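Putative histidinol-phosphate aminotransferase (Burkholderia pseudomallei, PDB 3P1T) probably transfers the amino group of L-histidinol phosphate to 2-oxoglutarate with the help of pyridoxal 5'-phosphate, a step of histidine biosynthesis. Local coordinates at residues A[278-291]-A[303-317]. Sequence-based numbering, arbitrary orientation.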
loop_
_atom_site.group_PDB
_atom_site.type_symbol
_atom_site.label_atom_id
_atom_site.label_comp_id
_atom_site.label_asym_id
_atom_site.label_seq_id
_atom_site.Cartn_x
_atom_site.Cartn_y
_atom_site.Cartn_z
ATOM N N ASN A 278 -9.962 -1.562 23.593
ATOM C CA ASN A 278 -11.397 -1.419 23.305
ATOM C C ASN A 278 -12.134 -2.777 23.261
ATOM O O ASN A 278 -13.106 -2.939 22.519
ATOM C CB ASN A 278 -11.586 -0.685 21.959
ATOM C CG ASN A 278 -10.900 -1.306 20.770
ATOM O OD1 ASN A 278 -10.013 -2.165 20.881
ATOM N ND2 ASN A 278 -11.258 -0.831 19.600
ATOM N N PHE A 279 -11.707 -3.729 24.085
ATOM C CA PHE A 279 -12.279 -5.069 24.126
ATOM C C PHE A 279 -12.045 -5.691 25.481
ATOM O O PHE A 279 -11.271 -5.135 26.257
ATOM C CB PHE A 279 -11.649 -5.951 23.016
ATOM C CG PHE A 279 -10.143 -6.065 23.083
ATOM C CD1 PHE A 279 -9.531 -6.887 24.024
ATOM C CD2 PHE A 279 -9.338 -5.339 22.221
ATOM C CE1 PHE A 279 -8.140 -6.951 24.119
ATOM C CE2 PHE A 279 -7.946 -5.437 22.291
ATOM C CZ PHE A 279 -7.358 -6.242 23.236
ATOM N N VAL A 280 -12.652 -6.869 25.755
ATOM C CA VAL A 280 -12.430 -7.602 27.011
ATOM C C VAL A 280 -12.209 -9.088 26.694
ATOM O O VAL A 280 -12.895 -9.643 25.819
ATOM C CB VAL A 280 -13.544 -7.425 28.081
ATOM C CG1 VAL A 280 -13.522 -6.023 28.690
ATOM C CG2 VAL A 280 -14.930 -7.788 27.543
ATOM N N LEU A 281 -11.223 -9.726 27.385
ATOM C CA LEU A 281 -10.976 -11.158 27.239
ATOM C C LEU A 281 -11.806 -11.887 28.290
ATOM O O LEU A 281 -11.727 -11.544 29.471
ATOM C CB LEU A 281 -9.494 -11.501 27.344
ATOM C CG LEU A 281 -9.114 -12.941 26.968
ATOM C CD1 LEU A 281 -9.152 -13.158 25.456
ATOM C CD2 LEU A 281 -7.745 -13.274 27.477
ATOM N N VAL A 282 -12.651 -12.843 27.852
ATOM C CA VAL A 282 -13.553 -13.604 28.724
ATOM C C VAL A 282 -13.221 -15.103 28.637
ATOM O O VAL A 282 -12.974 -15.606 27.539
ATOM C CB VAL A 282 -15.039 -13.327 28.358
ATOM C CG1 VAL A 282 -15.994 -14.045 29.310
ATOM C CG2 VAL A 282 -15.331 -11.835 28.360
ATOM N N GLU A 283 -13.222 -15.807 29.798
ATOM C CA GLU A 283 -13.007 -17.258 29.875
ATOM C C GLU A 283 -14.156 -17.986 29.206
ATOM O O GLU A 283 -15.327 -17.644 29.441
ATOM C CB GLU A 283 -12.846 -17.753 31.317
ATOM C CG GLU A 283 -11.513 -17.425 31.969
ATOM C CD GLU A 283 -11.251 -18.074 33.317
ATOM O OE1 GLU A 283 -11.965 -19.040 33.682
ATOM O OE2 GLU A 283 -10.305 -17.625 34.004
ATOM N N ASN A 284 -13.831 -18.977 28.359
ATOM C CA ASN A 284 -14.847 -19.739 27.644
ATOM C C ASN A 284 -14.512 -21.247 27.632
ATOM O O ASN A 284 -14.156 -21.805 26.597
ATOM C CB ASN A 284 -15.003 -19.205 26.215
ATOM C CG ASN A 284 -16.100 -19.889 25.439
ATOM O OD1 ASN A 284 -17.151 -20.271 25.985
ATOM N ND2 ASN A 284 -15.839 -20.109 24.159
ATOM N N ALA A 285 -14.702 -21.917 28.768
ATOM C CA ALA A 285 -14.462 -23.360 28.871
ATOM C C ALA A 285 -15.385 -24.169 27.934
ATOM O O ALA A 285 -14.980 -25.224 27.440
ATOM C CB ALA A 285 -14.664 -23.814 30.305
ATOM N N ALA A 286 -16.594 -23.643 27.657
ATOM C CA ALA A 286 -17.607 -24.270 26.812
ATOM C C ALA A 286 -17.169 -24.398 25.327
ATOM O O ALA A 286 -17.784 -25.161 24.570
ATOM C CB ALA A 286 -18.889 -23.475 26.896
ATOM N N GLY A 287 -16.129 -23.663 24.940
ATOM C CA GLY A 287 -15.568 -23.697 23.598
ATOM C C GLY A 287 -16.490 -23.167 22.524
ATOM O O GLY A 287 -17.157 -22.150 22.722
ATOM N N GLU A 288 -16.545 -23.889 21.387
ATOM C CA GLU A 288 -17.348 -23.596 20.196
ATOM C C GLU A 288 -18.857 -23.445 20.518
ATOM O O GLU A 288 -19.514 -22.613 19.891
ATOM C CB GLU A 288 -17.155 -24.702 19.138
ATOM C CG GLU A 288 -17.754 -24.399 17.765
ATOM C CD GLU A 288 -17.273 -23.147 17.051
ATOM O OE1 GLU A 288 -16.070 -22.804 17.156
ATOM O OE2 GLU A 288 -18.104 -22.534 16.344
ATOM N N ARG A 289 -19.385 -24.209 21.497
ATOM C CA ARG A 289 -20.790 -24.161 21.919
ATOM C C ARG A 289 -21.266 -22.711 22.143
ATOM O O ARG A 289 -22.389 -22.376 21.770
ATOM C CB ARG A 289 -20.980 -24.977 23.211
ATOM C CG ARG A 289 -22.419 -25.420 23.474
ATOM C CD ARG A 289 -22.553 -26.074 24.835
ATOM N NE ARG A 289 -22.974 -25.122 25.867
ATOM C CZ ARG A 289 -22.631 -25.196 27.151
ATOM N NH1 ARG A 289 -21.808 -26.149 27.573
ATOM N NH2 ARG A 289 -23.074 -24.290 28.016
ATOM N N THR A 290 -20.403 -21.856 22.719
ATOM C CA THR A 290 -20.702 -20.458 23.015
ATOM C C THR A 290 -20.787 -19.653 21.726
ATOM O O THR A 290 -21.730 -18.883 21.554
ATOM C CB THR A 290 -19.634 -19.892 23.946
ATOM O OG1 THR A 290 -19.485 -20.765 25.065
ATOM C CG2 THR A 290 -19.950 -18.477 24.416
ATOM N N LEU A 291 -19.790 -19.813 20.835
ATOM C CA LEU A 291 -19.711 -19.103 19.552
ATOM C C LEU A 291 -20.934 -19.433 18.677
ATOM O O LEU A 291 -21.544 -18.529 18.108
ATOM C CB LEU A 291 -18.410 -19.451 18.823
ATOM C CG LEU A 291 -17.122 -19.095 19.539
ATOM C CD1 LEU A 291 -15.989 -19.940 19.020
ATOM C CD2 LEU A 291 -16.797 -17.596 19.420
ATOM N N ASP A 303 -12.759 -15.696 18.572
ATOM C CA ASP A 303 -12.194 -16.859 19.256
ATOM C C ASP A 303 -10.715 -16.551 19.511
ATOM O O ASP A 303 -9.940 -16.422 18.562
ATOM C CB ASP A 303 -12.408 -18.144 18.421
ATOM C CG ASP A 303 -11.908 -19.463 19.009
ATOM O OD1 ASP A 303 -11.276 -19.440 20.097
ATOM O OD2 ASP A 303 -12.157 -20.522 18.389
ATOM N N ALA A 304 -10.328 -16.395 20.789
ATOM C CA ALA A 304 -8.960 -16.037 21.165
ATOM C C ALA A 304 -7.958 -17.211 20.937
ATOM O O ALA A 304 -6.758 -17.037 21.178
ATOM C CB ALA A 304 -8.919 -15.576 22.615
ATOM N N GLY A 305 -8.451 -18.346 20.419
ATOM C CA GLY A 305 -7.644 -19.504 20.043
ATOM C C GLY A 305 -6.671 -19.134 18.929
ATOM O O GLY A 305 -5.579 -19.696 18.828
ATOM N N GLN A 306 -7.048 -18.116 18.127
ATOM C CA GLN A 306 -6.280 -17.527 17.035
ATOM C C GLN A 306 -4.955 -16.978 17.534
ATOM O O GLN A 306 -3.986 -16.926 16.776
ATOM C CB GLN A 306 -7.113 -16.386 16.416
ATOM C CG GLN A 306 -6.552 -15.820 15.121
ATOM C CD GLN A 306 -7.396 -14.715 14.542
ATOM O OE1 GLN A 306 -8.639 -14.743 14.553
ATOM N NE2 GLN A 306 -6.734 -13.758 13.934
ATOM N N PHE A 307 -4.931 -16.531 18.809
ATOM C CA PHE A 307 -3.776 -15.911 19.455
ATOM C C PHE A 307 -3.106 -16.854 20.480
ATOM O O PHE A 307 -2.183 -16.431 21.162
ATOM C CB PHE A 307 -4.211 -14.611 20.143
ATOM C CG PHE A 307 -5.042 -13.727 19.250
ATOM C CD1 PHE A 307 -4.446 -12.947 18.268
ATOM C CD2 PHE A 307 -6.426 -13.690 19.375
ATOM C CE1 PHE A 307 -5.222 -12.148 17.418
ATOM C CE2 PHE A 307 -7.200 -12.888 18.532
ATOM C CZ PHE A 307 -6.592 -12.121 17.559
ATOM N N GLY A 308 -3.532 -18.114 20.531
ATOM C CA GLY A 308 -2.962 -19.120 21.422
ATOM C C GLY A 308 -3.687 -19.255 22.743
ATOM O O GLY A 308 -3.277 -20.048 23.609
ATOM N N LEU A 309 -4.767 -18.462 22.914
ATOM C CA LEU A 309 -5.589 -18.486 24.116
ATOM C C LEU A 309 -6.899 -19.200 23.835
ATOM O O LEU A 309 -7.962 -18.574 23.815
ATOM C CB LEU A 309 -5.839 -17.081 24.651
ATOM C CG LEU A 309 -4.810 -16.544 25.592
ATOM C CD1 LEU A 309 -4.940 -15.049 25.716
ATOM C CD2 LEU A 309 -4.906 -17.204 26.951
ATOM N N HIS A 310 -6.820 -20.526 23.635
ATOM C CA HIS A 310 -7.983 -21.371 23.392
ATOM C C HIS A 310 -8.888 -21.338 24.595
ATOM O O HIS A 310 -8.415 -21.114 25.722
ATOM C CB HIS A 310 -7.555 -22.805 23.081
ATOM C CG HIS A 310 -6.635 -22.870 21.920
ATOM N ND1 HIS A 310 -5.258 -22.758 22.082
ATOM C CD2 HIS A 310 -6.918 -22.950 20.599
ATOM C CE1 HIS A 310 -4.753 -22.778 20.858
ATOM N NE2 HIS A 310 -5.709 -22.906 19.934
ATOM N N HIS A 311 -10.191 -21.536 24.362
ATOM C CA HIS A 311 -11.210 -21.554 25.405
ATOM C C HIS A 311 -11.256 -20.184 26.131
ATOM O O HIS A 311 -11.405 -20.089 27.357
ATOM C CB HIS A 311 -11.012 -22.731 26.380
ATOM C CG HIS A 311 -11.171 -24.046 25.690
ATOM N ND1 HIS A 311 -12.422 -24.628 25.473
ATOM C CD2 HIS A 311 -10.231 -24.798 25.078
ATOM C CE1 HIS A 311 -12.187 -25.728 24.766
ATOM N NE2 HIS A 311 -10.884 -25.883 24.523
ATOM N N HIS A 312 -11.175 -19.129 25.309
ATOM C CA HIS A 312 -11.295 -17.709 25.625
ATOM C C HIS A 312 -11.963 -17.013 24.462
ATOM O O HIS A 312 -11.805 -17.457 23.319
ATOM C CB HIS A 312 -9.932 -17.061 25.922
ATOM C CG HIS A 312 -9.349 -17.352 27.266
ATOM N ND1 HIS A 312 -8.569 -18.467 27.483
ATOM C CD2 HIS A 312 -9.374 -16.606 28.398
ATOM C CE1 HIS A 312 -8.188 -18.394 28.750
ATOM N NE2 HIS A 312 -8.647 -17.290 29.340
ATOM N N ILE A 313 -12.689 -15.927 24.723
ATOM C CA ILE A 313 -13.287 -15.134 23.653
ATOM C C ILE A 313 -12.904 -13.673 23.887
ATOM O O ILE A 313 -12.798 -13.231 25.030
ATOM C CB ILE A 313 -14.826 -15.313 23.453
ATOM C CG1 ILE A 313 -15.618 -15.100 24.773
ATOM C CG2 ILE A 313 -15.142 -16.668 22.801
ATOM C CD1 ILE A 313 -17.105 -14.973 24.638
ATOM N N ARG A 314 -12.650 -12.947 22.804
ATOM C CA ARG A 314 -12.333 -11.528 22.843
ATOM C C ARG A 314 -13.549 -10.797 22.328
ATOM O O ARG A 314 -13.915 -10.937 21.157
ATOM C CB ARG A 314 -11.053 -11.201 22.038
ATOM C CG ARG A 314 -10.526 -9.785 22.279
ATOM C CD ARG A 314 -9.576 -9.324 21.190
ATOM N NE ARG A 314 -10.290 -9.157 19.927
ATOM C CZ ARG A 314 -9.724 -9.217 18.735
ATOM N NH1 ARG A 314 -8.424 -9.445 18.623
ATOM N NH2 ARG A 314 -10.456 -9.075 17.640
ATOM N N ILE A 315 -14.234 -10.093 23.227
ATOM C CA ILE A 315 -15.450 -9.341 22.908
ATOM C C ILE A 315 -15.096 -7.868 22.717
ATOM O O ILE A 315 -14.602 -7.238 23.658
ATOM C CB ILE A 315 -16.521 -9.528 24.029
ATOM C CG1 ILE A 315 -16.807 -11.023 24.314
ATOM C CG2 ILE A 315 -17.787 -8.740 23.674
ATOM C CD1 ILE A 315 -17.707 -11.292 25.507
ATOM N N SER A 316 -15.358 -7.308 21.527
ATOM C CA SER A 316 -15.106 -5.881 21.309
ATOM C C SER A 316 -16.202 -5.037 21.985
ATOM O O SER A 316 -17.287 -5.552 22.297
ATOM C CB SER A 316 -15.022 -5.562 19.822
ATOM O OG SER A 316 -13.967 -6.293 19.224
ATOM N N ILE A 317 -15.892 -3.762 22.268
ATOM C CA ILE A 317 -16.849 -2.835 22.870
ATOM C C ILE A 317 -17.362 -1.939 21.740
ATOM O O ILE A 317 -16.583 -1.159 21.167
ATOM C CB ILE A 317 -16.216 -2.045 24.053
ATOM C CG1 ILE A 317 -15.606 -2.972 25.136
ATOM C CG2 ILE A 317 -17.170 -1.023 24.628
ATOM C CD1 ILE A 317 -16.527 -4.023 25.773
HETATM O O HOH W 1 -13.132 -20.460 22.620
#
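With CG set between its backbone N and carbonyl carbon (chi1 57°), Phe279 turns one ring face to Arg314, whose CG lies anti to the backbone N (chi1 -168°). The methylene Arg314 CD sits over that face, 3.8 Å from the ring centroid of Phe279, a CH-pi contact; a long arginine suits the place because its aliphatic part covers the ring while its guanidinium reaches on to Asn146 and, through NH1, a tartrate probably picked up from the crystallisation liquor. Tyr173 meets the same ring edge-to-face. The strands carrying them, 279-283 and 312-316, run antiparallel, joined by paired bonds such as Val282 N to Ile313 O (2.9 Å), nearly straight at 173°. They belong to the small mixed sheet of the C-terminal domain in this fold-type I aminotransferase; Ala273 and Arg271 pair with the backbone of Leu281 and Glu283. Branched Val280, Val282, Ile313 and Ile315 suit the extended backbone and share one face, where Val280 touches helix 244-267, Ile315 helix 320-333, and Val282 CG2 meets Ile315 CD1 at 3.8 Å. On the other, Leu281 CD1 meets Ala304 CB at 3.7 Å while CD2 packs against Leu309 CD1 and His312 CD2. Past the strand end, Asn284 opens a type I turn to Gly287, whose positive phi is easily taken without a side chain. Its amide serves both ways: Asn284 ND2 donates to Gly287 O (2.8 Å), and OD1 accepts from Thr290 OG1. A water connects ND2 of Asn284 with OD1 of Asp303.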